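PDB 4YZT: cellulose hydrolase, which probably hydrolyses internal beta-1,4-glucosidic bonds of cellulose, as an endoglucanase of glycoside hydrolase family 5, subfamily 4. Local coordinates for residues 67-72 / 330-335; 201-206 / 254-259; 222-227 / 284-289; 289-294 / 325-330. All coordinates share one frame; numbering follows the deposited sequence.

How the contacts relate
All four contacts belong to the eight-stranded parallel barrel of the hydrolase domain and to the helices around it. Contact 1 spans the longest stretch of chain and brackets the other three. The segments of contacts 2 and 3 alternate along the chain, and contact 4 follows both. Contacts 1 and 4 share Ala330, with centres about 7 Å apart. Contacts 3 and 4 share Thr289 and helix 280-296, with centres about 9 Å apart. Contact 2 lies about 15 Å from contact 3, centre to centre, and touches it through Tyr222. Contact 3 alone includes pocket residues; since it touches the other three, it connects the helix packing to the sugar site.

Contact 1. Residues 67-72 / 330-335; sequences GFKSVR and AGRGVP
Gly67 leaves helix 57-66 with a positive phi (108°) in a Schellman motif, and its carbonyl meets Arg332, which sits in a type I turn from Ala330 to Gly333. The arginine makes the bridge. Its CG stands anti to the carbonyl carbon (chi1 -75°), and the chain runs extended to NE. The guanidinium then grips a single oxygen end-on. Arg332 NH2 lies 2.8 Å from Gly67 O, and Arg332 NH1 lies 2.9 Å from that same Gly67 O. The oxygen sits in the guanidinium plane, at its edge. Sharing one acceptor bends both bonds, with 148° at the NH2 hydrogen. NH1 also bonds to Ile328 O. Lys69 passes over one guanidinium face, its CE 3.8 Å from Arg332 NH2. The lysine NZ bonds to Glu29 O, which holds the ammonium beside a like charge. With an alanine here, Gly67 O would probably lose both of these donors, and the Lys69 chain the flat group it lies against. The arrangement belongs to a TIM barrel. It ties the turn between helix 57-66 and strand 70-73 to the end of helix 321-330, where the last and first barrel helices become neighbours.

Contact 2. Residues 201-206 / 254-259; sequences DNKDEL and KPVYEK
Lys203 and Val256 bring two neighbouring helices together through apolar carbons. Their CA atoms are 7.6 Å apart. The nearest side-chain approach is from Lys203 CG to Val256 CG2, at 4.0 Å, and the two side chains pass at a slant. Val256 uses its two methyls on different partners. CG1 lies anti to the backbone N (chi1 175°) and points at Leu206, whose CD2 is 4.3 Å from Val256 CG1. CG2 takes the lysine methylene. Beyond that methylene the Lys203 chain turns twice, at chi3 (86°) and chi4, and so curls NZ back to its own helix. There Lys203 NZ forms a salt bridge with Asp204 OD1 at 2.7 Å, reaching it from above the carboxylate plane. A weak bond from NZ to Asp252 O links the same ammonium to the partner helix. The first turn of helix 203-208 is capped by Asn202. Its OD1 accepts from Glu205 N at 3.0 Å, in the carbonyl plane on a lone pair, and more weakly from Asp204 N. Lys259 behaves unlike Lys203: its chain stays extended. One water joins the helices at this end, 2.7 Å from Leu206 O and 3.2 Å from Lys259 NZ. NZ also bonds to Leu207 O. Tyr222 of strand 218-224 touches both Lys203 and Val256. Two consecutive barrel helices, 203-208 and 243-261, thus pack side by side against the strand that lies between them in sequence, as in a TIM barrel.

Contact 3. Residues 222-227 / 284-289; sequences YHYYSP and WLYHDT. With BGC (beta-D-glucopyranose), chain B.
Tyr286 reaches from helix 280-296 to the loop after strand 218-224 and gives its hydroxyl proton to the backbone of Ser226. The bond from Tyr286 OH to Ser226 O is short, 2.7 Å. The hydroxyl lies above the carbonyl plane, 42° out of it, and not on a lone pair. Tyr286 CG lies anti to the backbone N (chi1 -176°), which points the ring toward the loop. This is the tight part. Pro227, after a cis peptide bond, slides past the ring with its CD 4.2 Å from Tyr286 CE2. Tyr224 CE2 is 3.9 Å from Tyr286 OH, and Trp240 packs edge-to-face with the Tyr286 ring. A water makes the indirect link: it donates to Tyr286 OH at 2.8 Å and to Tyr224 O. On the sugar side the touch from His223 and Tyr225 is light. His223 ND1 makes a weak bond to glucose O1 at 3.3 Å, and also bonds to Glu162. Tyr225 brings a ring edge to that O1, while its hydroxyl bonds to Glu271. Glu271, Asn161 and His116 also bond the glucose. A phenylalanine in place of Tyr286 would probably leave Ser226 O without this donor and the water without one of its acceptors. The hydroxyl is donor and acceptor at once, tying two backbone carbonyls, one directly and one through the water, and is likely to steady the backbone beside these pocket residues.

Contact 4. Residues 289-294 / 325-330; sequences TFVRLA and EIVIQA
Val291 CG1 stands anti to its own nitrogen (chi1 177°), which aims that methyl at Ala330 and leaves CG2 for Val327. The two residues it meets lie one turn apart on the partner helix. This is helix-to-helix packing in the outer layer of the TIM barrel, between the helices that precede and follow strand 299-303. The axes of the two segments run nearly parallel, crossing at -16° with a closest approach of 9.1 Å. The CA atoms of Arg292 and Ala330 come within 5.4 Å, a closeness that the small alanine allows. Val291 CG2 meets Val327 CG2 more loosely, at 4.4 Å. Both valines also touch Tyr272 of strand 267-272, so the helix pair rests on the barrel wall. Arg292 flanks the contact with its aliphatic part: its CG is 4.0 Å from Ala330 CB. The chain then bends at chi3 (-75°), and NE forms a salt bridge with Asp288 one turn back in its own helix. No hydrogen bond joins the two segments. The join rests on carbon contacts, tightest where Val291 CG1 lies 3.6 Å from Ala330 CB and 3.5 Å from Ala330 C.

Contact 1. Residues 67-72 / 330-335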
# COMPACT_ATOMS: atom_id res chain seq x y z
N GLY A 67 12.20 8.31 -9.04
CA GLY A 67 12.22 7.58 -10.29
C GLY A 67 10.88 7.05 -10.76
O GLY A 67 10.83 6.20 -11.65
N PHE A 68 9.78 7.52 -10.18
CA PHE A 68 8.47 7.12 -10.70
C PHE A 68 8.23 7.80 -12.05
O PHE A 68 8.64 8.95 -12.26
CB PHE A 68 7.35 7.44 -9.70
CG PHE A 68 7.44 6.61 -8.47
CD1 PHE A 68 6.87 5.34 -8.44
CD2 PHE A 68 8.14 7.05 -7.36
CE1 PHE A 68 6.96 4.54 -7.31
CE2 PHE A 68 8.24 6.26 -6.22
CZ PHE A 68 7.65 5.00 -6.21
N LYS A 69 7.60 7.09 -12.97
CA LYS A 69 7.31 7.65 -14.29
C LYS A 69 5.90 8.24 -14.37
O LYS A 69 5.59 9.05 -15.25
CB LYS A 69 7.49 6.60 -15.38
CG LYS A 69 8.93 6.16 -15.58
CD LYS A 69 9.01 5.23 -16.79
CE LYS A 69 10.40 4.65 -16.97
NZ LYS A 69 10.41 3.71 -18.14
N SER A 70 5.02 7.82 -13.48
CA SER A 70 3.65 8.32 -13.52
C SER A 70 3.09 8.57 -12.12
O SER A 70 3.58 8.00 -11.14
CB SER A 70 2.74 7.35 -14.28
OG SER A 70 2.69 6.08 -13.64
N VAL A 71 2.11 9.46 -12.02
CA VAL A 71 1.42 9.71 -10.77
C VAL A 71 -0.08 9.67 -10.99
O VAL A 71 -0.59 10.08 -12.04
CB VAL A 71 1.82 11.07 -10.12
CG1 VAL A 71 3.34 11.14 -9.91
CG2 VAL A 71 1.34 12.25 -10.96
N ARG A 72 -0.79 9.14 -10.00
CA ARG A 72 -2.24 9.18 -9.98
C ARG A 72 -2.69 10.21 -8.95
O ARG A 72 -2.22 10.19 -7.82
CB ARG A 72 -2.82 7.80 -9.64
CG ARG A 72 -4.34 7.74 -9.50
CD ARG A 72 -4.73 6.28 -9.63
NE ARG A 72 -6.16 5.94 -9.59
CZ ARG A 72 -6.83 5.53 -8.52
NH1 ARG A 72 -6.24 5.48 -7.32
NH2 ARG A 72 -8.12 5.19 -8.63
N ALA A 330 11.97 -2.96 -10.06
CA ALA A 330 11.05 -3.96 -10.57
C ALA A 330 10.09 -3.35 -11.61
O ALA A 330 9.72 -4.01 -12.57
CB ALA A 330 10.27 -4.60 -9.43
N GLY A 331 9.72 -2.09 -11.41
CA GLY A 331 8.80 -1.42 -12.32
C GLY A 331 9.44 -1.11 -13.66
O GLY A 331 8.73 -0.76 -14.62
N ARG A 332 10.77 -1.21 -13.73
CA ARG A 332 11.52 -1.09 -14.98
C ARG A 332 11.94 -2.45 -15.53
O ARG A 332 12.75 -2.54 -16.46
CB ARG A 332 12.76 -0.20 -14.78
CG ARG A 332 12.43 1.27 -14.68
CD ARG A 332 13.62 2.10 -14.20
NE ARG A 332 13.35 3.53 -14.38
CZ ARG A 332 12.60 4.26 -13.56
NH1 ARG A 332 12.04 3.70 -12.49
NH2 ARG A 332 12.40 5.55 -13.82
N GLY A 333 11.41 -3.52 -14.94
CA GLY A 333 11.69 -4.87 -15.39
C GLY A 333 13.00 -5.46 -14.88
O GLY A 333 13.51 -6.42 -15.44
N VAL A 334 13.53 -4.88 -13.81
CA VAL A 334 14.80 -5.34 -13.24
C VAL A 334 14.54 -6.11 -11.95
O VAL A 334 14.04 -5.56 -10.98
CB VAL A 334 15.75 -4.16 -12.98
CG1 VAL A 334 17.09 -4.65 -12.42
CG2 VAL A 334 15.95 -3.35 -14.26
N PRO A 335 14.85 -7.41 -11.94
CA PRO A 335 14.66 -8.21 -10.72
C PRO A 335 15.58 -7.79 -9.57
O PRO A 335 16.73 -7.38 -9.79
CB PRO A 335 14.98 -9.63 -11.18
CG PRO A 335 14.69 -9.61 -12.66
CD PRO A 335 15.14 -8.25 -13.11

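Contact 2. Residues 201-206 / 254-259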
# COMPACT_ATOMS: atom_id res chain seq x y z
N ASP A 201 -13.67 -1.49 -9.22
CA ASP A 201 -12.35 -1.67 -9.83
C ASP A 201 -11.83 -3.07 -9.56
O ASP A 201 -10.64 -3.28 -9.35
CB ASP A 201 -11.36 -0.61 -9.31
CG ASP A 201 -11.57 0.76 -9.95
OD1 ASP A 201 -11.93 0.82 -11.14
OD2 ASP A 201 -11.39 1.77 -9.24
N ASN A 202 -12.74 -4.04 -9.54
CA ASN A 202 -12.38 -5.39 -9.15
C ASN A 202 -11.99 -6.22 -10.37
O ASN A 202 -12.62 -6.14 -11.43
CB ASN A 202 -13.53 -6.04 -8.36
CG ASN A 202 -13.29 -7.51 -8.07
OD1 ASN A 202 -13.61 -8.36 -8.90
ND2 ASN A 202 -12.73 -7.82 -6.91
N LYS A 203 -10.96 -7.03 -10.20
CA LYS A 203 -10.40 -7.83 -11.29
C LYS A 203 -11.40 -8.87 -11.83
O LYS A 203 -11.47 -9.12 -13.03
CB LYS A 203 -9.12 -8.49 -10.80
CG LYS A 203 -8.75 -9.79 -11.45
CD LYS A 203 -7.82 -10.55 -10.53
CE LYS A 203 -8.60 -11.40 -9.53
NZ LYS A 203 -9.05 -12.70 -10.12
N ASP A 204 -12.21 -9.44 -10.95
CA ASP A 204 -13.15 -10.46 -11.40
C ASP A 204 -14.33 -9.83 -12.12
O ASP A 204 -14.86 -10.40 -13.07
CB ASP A 204 -13.59 -11.32 -10.23
CG ASP A 204 -12.46 -12.17 -9.68
OD1 ASP A 204 -11.72 -12.77 -10.49
OD2 ASP A 204 -12.28 -12.22 -8.45
N GLU A 205 -14.73 -8.63 -11.69
CA GLU A 205 -15.76 -7.91 -12.42
C GLU A 205 -15.28 -7.55 -13.82
O GLU A 205 -16.05 -7.64 -14.80
CB GLU A 205 -16.19 -6.65 -11.67
CG GLU A 205 -16.80 -6.91 -10.30
CD GLU A 205 -18.19 -7.53 -10.35
OE1 GLU A 205 -18.94 -7.34 -11.34
OE2 GLU A 205 -18.56 -8.21 -9.36
N LEU A 206 -14.02 -7.13 -13.92
CA LEU A 206 -13.44 -6.79 -15.21
C LEU A 206 -13.48 -7.99 -16.17
O LEU A 206 -13.70 -7.86 -17.38
CB LEU A 206 -12.00 -6.29 -15.03
CG LEU A 206 -11.35 -5.68 -16.26
CD1 LEU A 206 -11.92 -4.29 -16.50
CD2 LEU A 206 -9.85 -5.63 -16.08
N LYS A 254 -2.90 -13.28 -14.31
CA LYS A 254 -2.73 -13.87 -15.65
C LYS A 254 -3.99 -13.85 -16.55
O LYS A 254 -3.89 -13.57 -17.75
CB LYS A 254 -2.21 -15.31 -15.52
CG LYS A 254 -1.93 -16.01 -16.86
CD LYS A 254 -1.39 -17.42 -16.63
CE LYS A 254 -1.10 -18.13 -17.93
NZ LYS A 254 -0.49 -19.46 -17.66
N PRO A 255 -5.19 -14.14 -16.00
CA PRO A 255 -6.37 -14.09 -16.89
C PRO A 255 -6.66 -12.71 -17.47
O PRO A 255 -7.33 -12.62 -18.51
CB PRO A 255 -7.52 -14.53 -15.96
CG PRO A 255 -6.87 -15.37 -14.93
CD PRO A 255 -5.53 -14.73 -14.69
N VAL A 256 -6.18 -11.65 -16.82
CA VAL A 256 -6.39 -10.29 -17.32
C VAL A 256 -5.48 -10.06 -18.52
O VAL A 256 -5.86 -9.43 -19.50
CB VAL A 256 -6.15 -9.22 -16.23
CG1 VAL A 256 -6.26 -7.81 -16.81
CG2 VAL A 256 -7.14 -9.40 -15.09
N TYR A 257 -4.27 -10.61 -18.43
CA TYR A 257 -3.38 -10.61 -19.57
C TYR A 257 -4.01 -11.40 -20.72
O TYR A 257 -4.02 -10.95 -21.86
CB TYR A 257 -2.02 -11.21 -19.20
CG TYR A 257 -1.18 -11.48 -20.41
CD1 TYR A 257 -0.49 -10.45 -21.04
CD2 TYR A 257 -1.06 -12.76 -20.92
CE1 TYR A 257 0.29 -10.69 -22.15
CE2 TYR A 257 -0.28 -13.02 -22.04
CZ TYR A 257 0.39 -11.97 -22.65
OH TYR A 257 1.17 -12.21 -23.75
N GLU A 258 -4.54 -12.58 -20.42
CA GLU A 258 -5.03 -13.44 -21.49
C GLU A 258 -6.28 -12.89 -22.19
O GLU A 258 -6.41 -13.01 -23.41
CB GLU A 258 -5.32 -14.84 -20.95
CG GLU A 258 -4.09 -15.60 -20.44
CD GLU A 258 -4.46 -16.92 -19.77
OE1 GLU A 258 -4.05 -17.99 -20.27
OE2 GLU A 258 -5.18 -16.88 -18.75
N LYS A 259 -7.20 -12.29 -21.44
CA LYS A 259 -8.45 -11.80 -22.03
C LYS A 259 -8.27 -10.46 -22.71
O LYS A 259 -8.88 -10.20 -23.75
CB LYS A 259 -9.57 -11.69 -20.98
CG LYS A 259 -10.92 -11.33 -21.60
CD LYS A 259 -12.08 -11.47 -20.62
CE LYS A 259 -13.41 -11.34 -21.34
NZ LYS A 259 -14.53 -11.80 -20.47
O HOH W 1 -15.36 -8.92 -19.28

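Contact 3. Residues 222-227 / 284-289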
# COMPACT_ATOMS: atom_id res chain seq x y z
N TYR A 222 -7.89 -2.21 -12.75
CA TYR A 222 -8.38 -2.86 -11.54
C TYR A 222 -7.44 -2.47 -10.41
O TYR A 222 -6.37 -1.87 -10.65
CB TYR A 222 -8.47 -4.39 -11.71
CG TYR A 222 -7.15 -5.09 -11.95
CD1 TYR A 222 -6.44 -5.66 -10.90
CD2 TYR A 222 -6.62 -5.20 -13.23
CE1 TYR A 222 -5.23 -6.30 -11.11
CE2 TYR A 222 -5.40 -5.85 -13.46
CZ TYR A 222 -4.71 -6.40 -12.39
OH TYR A 222 -3.52 -7.05 -12.60
N HIS A 223 -7.84 -2.77 -9.18
CA HIS A 223 -6.98 -2.59 -8.02
C HIS A 223 -6.64 -3.97 -7.46
O HIS A 223 -7.42 -4.92 -7.60
CB HIS A 223 -7.65 -1.73 -6.95
CG HIS A 223 -7.98 -0.34 -7.41
ND1 HIS A 223 -8.70 0.55 -6.64
CD2 HIS A 223 -7.66 0.32 -8.55
CE1 HIS A 223 -8.83 1.69 -7.29
NE2 HIS A 223 -8.21 1.58 -8.46
N TYR A 224 -5.48 -4.08 -6.82
CA TYR A 224 -5.08 -5.38 -6.28
C TYR A 224 -4.54 -5.25 -4.88
O TYR A 224 -3.51 -4.60 -4.68
CB TYR A 224 -4.03 -6.03 -7.18
CG TYR A 224 -3.78 -7.48 -6.84
CD1 TYR A 224 -4.63 -8.47 -7.31
CD2 TYR A 224 -2.70 -7.86 -6.04
CE1 TYR A 224 -4.42 -9.82 -7.00
CE2 TYR A 224 -2.47 -9.21 -5.73
CZ TYR A 224 -3.34 -10.18 -6.22
OH TYR A 224 -3.14 -11.51 -5.93
N TYR A 225 -5.22 -5.88 -3.93
CA TYR A 225 -4.81 -5.84 -2.53
C TYR A 225 -4.91 -7.22 -1.87
O TYR A 225 -5.33 -7.33 -0.71
CB TYR A 225 -5.67 -4.85 -1.75
CG TYR A 225 -5.41 -3.37 -1.98
CD1 TYR A 225 -4.20 -2.78 -1.60
CD2 TYR A 225 -6.40 -2.56 -2.54
CE1 TYR A 225 -3.98 -1.42 -1.78
CE2 TYR A 225 -6.19 -1.19 -2.72
CZ TYR A 225 -4.98 -0.63 -2.33
OH TYR A 225 -4.78 0.72 -2.51
N SER A 226 -4.54 -8.27 -2.60
CA SER A 226 -4.64 -9.62 -2.05
C SER A 226 -3.29 -10.18 -1.62
O SER A 226 -2.27 -9.93 -2.25
CB SER A 226 -5.28 -10.56 -3.08
OG SER A 226 -6.60 -10.13 -3.34
N PRO A 227 -3.28 -10.94 -0.50
CA PRO A 227 -4.41 -11.26 0.39
C PRO A 227 -4.71 -10.08 1.31
O PRO A 227 -3.78 -9.52 1.89
CB PRO A 227 -3.90 -12.47 1.20
CG PRO A 227 -2.58 -12.88 0.55
CD PRO A 227 -2.06 -11.65 -0.11
N TRP A 284 9.09 -6.75 1.40
CA TRP A 284 9.99 -6.60 0.26
C TRP A 284 9.68 -7.65 -0.80
O TRP A 284 9.54 -7.34 -1.99
CB TRP A 284 11.46 -6.69 0.70
CG TRP A 284 11.88 -5.55 1.61
CD1 TRP A 284 11.14 -4.46 1.95
CD2 TRP A 284 13.13 -5.42 2.30
NE1 TRP A 284 11.85 -3.65 2.80
CE2 TRP A 284 13.08 -4.22 3.04
CE3 TRP A 284 14.30 -6.19 2.36
CZ2 TRP A 284 14.15 -3.77 3.83
CZ3 TRP A 284 15.36 -5.75 3.16
CH2 TRP A 284 15.28 -4.55 3.88
N LEU A 285 9.55 -8.91 -0.36
CA LEU A 285 9.19 -10.01 -1.26
C LEU A 285 7.84 -9.79 -1.97
O LEU A 285 7.69 -10.09 -3.15
CB LEU A 285 9.16 -11.32 -0.48
CG LEU A 285 8.91 -12.60 -1.29
CD1 LEU A 285 10.04 -12.79 -2.32
CD2 LEU A 285 8.81 -13.80 -0.38
N TYR A 286 6.85 -9.30 -1.23
CA TYR A 286 5.53 -9.03 -1.80
C TYR A 286 5.62 -7.98 -2.91
O TYR A 286 5.10 -8.17 -4.02
CB TYR A 286 4.56 -8.57 -0.70
CG TYR A 286 3.15 -8.35 -1.19
CD1 TYR A 286 2.75 -7.12 -1.69
CD2 TYR A 286 2.21 -9.39 -1.18
CE1 TYR A 286 1.46 -6.92 -2.16
CE2 TYR A 286 0.93 -9.18 -1.63
CZ TYR A 286 0.56 -7.96 -2.12
OH TYR A 286 -0.72 -7.76 -2.58
N HIS A 287 6.30 -6.88 -2.63
CA HIS A 287 6.37 -5.81 -3.62
C HIS A 287 7.17 -6.24 -4.85
O HIS A 287 6.74 -6.01 -5.99
CB HIS A 287 6.95 -4.54 -3.00
CG HIS A 287 5.96 -3.78 -2.17
ND1 HIS A 287 5.66 -4.12 -0.87
CD2 HIS A 287 5.19 -2.70 -2.46
CE1 HIS A 287 4.75 -3.29 -0.39
NE2 HIS A 287 4.45 -2.41 -1.34
N ASP A 288 8.32 -6.88 -4.65
CA ASP A 288 9.12 -7.33 -5.79
C ASP A 288 8.35 -8.33 -6.64
O ASP A 288 8.37 -8.26 -7.87
CB ASP A 288 10.44 -7.96 -5.34
CG ASP A 288 11.26 -8.46 -6.52
OD1 ASP A 288 11.85 -7.63 -7.24
OD2 ASP A 288 11.29 -9.69 -6.74
N THR A 289 7.67 -9.26 -5.98
CA THR A 289 6.96 -10.31 -6.69
C THR A 289 5.80 -9.72 -7.48
O THR A 289 5.65 -10.01 -8.67
CB THR A 289 6.42 -11.39 -5.73
OG1 THR A 289 7.52 -11.96 -5.00
CG2 THR A 289 5.71 -12.50 -6.50
C2 BGC B . -9.48 3.17 -2.38
C3 BGC B . -8.54 3.96 -1.55
C4 BGC B . -8.33 3.35 -0.23
C5 BGC B . -7.82 1.93 -0.42
C6 BGC B . -7.45 1.18 0.83
C1 BGC B . -8.88 1.79 -2.42
O1 BGC B . -9.34 0.94 -3.42
O2 BGC B . -9.55 3.66 -3.75
O3 BGC B . -8.95 5.39 -1.43
O4 BGC B . -7.37 4.18 0.52
O5 BGC B . -8.87 1.18 -1.11
O6 BGC B . -8.65 0.97 1.56
O HOH W 2 -1.21 -5.11 -3.27

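Contact 4. Residues 289-294 / 325-330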
# COMPACT_ATOMS: atom_id res chain seq x y z
N THR A 289 7.67 -9.26 -5.98
CA THR A 289 6.96 -10.31 -6.69
C THR A 289 5.80 -9.72 -7.48
O THR A 289 5.65 -10.01 -8.67
CB THR A 289 6.42 -11.39 -5.73
OG1 THR A 289 7.52 -11.96 -5.00
CG2 THR A 289 5.71 -12.50 -6.50
N PHE A 290 4.98 -8.89 -6.83
CA PHE A 290 3.84 -8.32 -7.53
C PHE A 290 4.25 -7.38 -8.66
O PHE A 290 3.69 -7.45 -9.75
CB PHE A 290 2.90 -7.56 -6.59
CG PHE A 290 1.69 -7.05 -7.30
CD1 PHE A 290 0.68 -7.93 -7.68
CD2 PHE A 290 1.57 -5.71 -7.64
CE1 PHE A 290 -0.43 -7.49 -8.37
CE2 PHE A 290 0.46 -5.25 -8.32
CZ PHE A 290 -0.54 -6.14 -8.69
N VAL A 291 5.22 -6.50 -8.42
CA VAL A 291 5.57 -5.55 -9.47
C VAL A 291 6.21 -6.28 -10.66
O VAL A 291 5.95 -5.92 -11.81
CB VAL A 291 6.50 -4.44 -8.93
CG1 VAL A 291 6.93 -3.49 -10.08
CG2 VAL A 291 5.77 -3.66 -7.86
N ARG A 292 7.03 -7.30 -10.39
CA ARG A 292 7.62 -8.07 -11.48
C ARG A 292 6.54 -8.80 -12.28
O ARG A 292 6.65 -8.92 -13.49
CB ARG A 292 8.67 -9.07 -10.97
CG ARG A 292 9.97 -8.41 -10.52
CD ARG A 292 11.18 -9.34 -10.59
NE ARG A 292 11.22 -10.34 -9.52
CZ ARG A 292 10.79 -11.59 -9.64
NH1 ARG A 292 10.27 -12.01 -10.79
NH2 ARG A 292 10.87 -12.43 -8.61
N LEU A 293 5.51 -9.30 -11.61
CA LEU A 293 4.42 -9.97 -12.32
C LEU A 293 3.62 -8.98 -13.18
O LEU A 293 3.28 -9.29 -14.32
CB LEU A 293 3.50 -10.70 -11.34
CG LEU A 293 4.05 -11.99 -10.74
CD1 LEU A 293 3.16 -12.47 -9.56
CD2 LEU A 293 4.15 -13.06 -11.83
N ALA A 294 3.33 -7.80 -12.63
CA ALA A 294 2.67 -6.76 -13.42
C ALA A 294 3.51 -6.41 -14.66
O ALA A 294 3.00 -6.33 -15.78
CB ALA A 294 2.44 -5.52 -12.57
N GLU A 325 13.03 1.36 -3.47
CA GLU A 325 13.99 1.07 -4.52
C GLU A 325 13.61 -0.21 -5.26
O GLU A 325 13.81 -0.31 -6.48
CB GLU A 325 15.41 0.94 -3.96
CG GLU A 325 15.97 2.21 -3.30
CD GLU A 325 16.08 3.41 -4.22
OE1 GLU A 325 15.91 3.28 -5.46
OE2 GLU A 325 16.36 4.52 -3.70
N ILE A 326 13.05 -1.18 -4.54
CA ILE A 326 12.55 -2.40 -5.15
C ILE A 326 11.47 -2.07 -6.19
O ILE A 326 11.51 -2.60 -7.30
CB ILE A 326 12.01 -3.37 -4.09
CG1 ILE A 326 13.18 -4.10 -3.43
CG2 ILE A 326 11.06 -4.39 -4.71
CD1 ILE A 326 12.79 -4.90 -2.18
N VAL A 327 10.54 -1.20 -5.84
CA VAL A 327 9.46 -0.84 -6.77
C VAL A 327 10.00 -0.13 -8.02
O VAL A 327 9.59 -0.44 -9.14
CB VAL A 327 8.40 0.06 -6.07
CG1 VAL A 327 7.46 0.72 -7.09
CG2 VAL A 327 7.59 -0.77 -5.06
N ILE A 328 10.93 0.79 -7.82
CA ILE A 328 11.58 1.51 -8.91
C ILE A 328 12.30 0.58 -9.90
O ILE A 328 12.17 0.74 -11.12
CB ILE A 328 12.59 2.52 -8.32
CG1 ILE A 328 11.83 3.60 -7.55
CG2 ILE A 328 13.49 3.13 -9.41
CD1 ILE A 328 10.76 4.28 -8.37
N GLN A 329 13.04 -0.39 -9.38
CA GLN A 329 13.77 -1.33 -10.23
C GLN A 329 12.82 -2.35 -10.87
O GLN A 329 12.84 -2.56 -12.09
CB GLN A 329 14.85 -2.03 -9.41
CG GLN A 329 15.94 -1.09 -8.90
CD GLN A 329 16.73 -0.48 -10.04
OE1 GLN A 329 17.05 -1.15 -11.02
NE2 GLN A 329 17.06 0.81 -9.92
N ALA A 330 11.97 -2.96 -10.06
CA ALA A 330 11.05 -3.96 -10.57
C ALA A 330 10.09 -3.35 -11.61
O ALA A 330 9.72 -4.01 -12.57
CB ALA A 330 10.27 -4.60 -9.43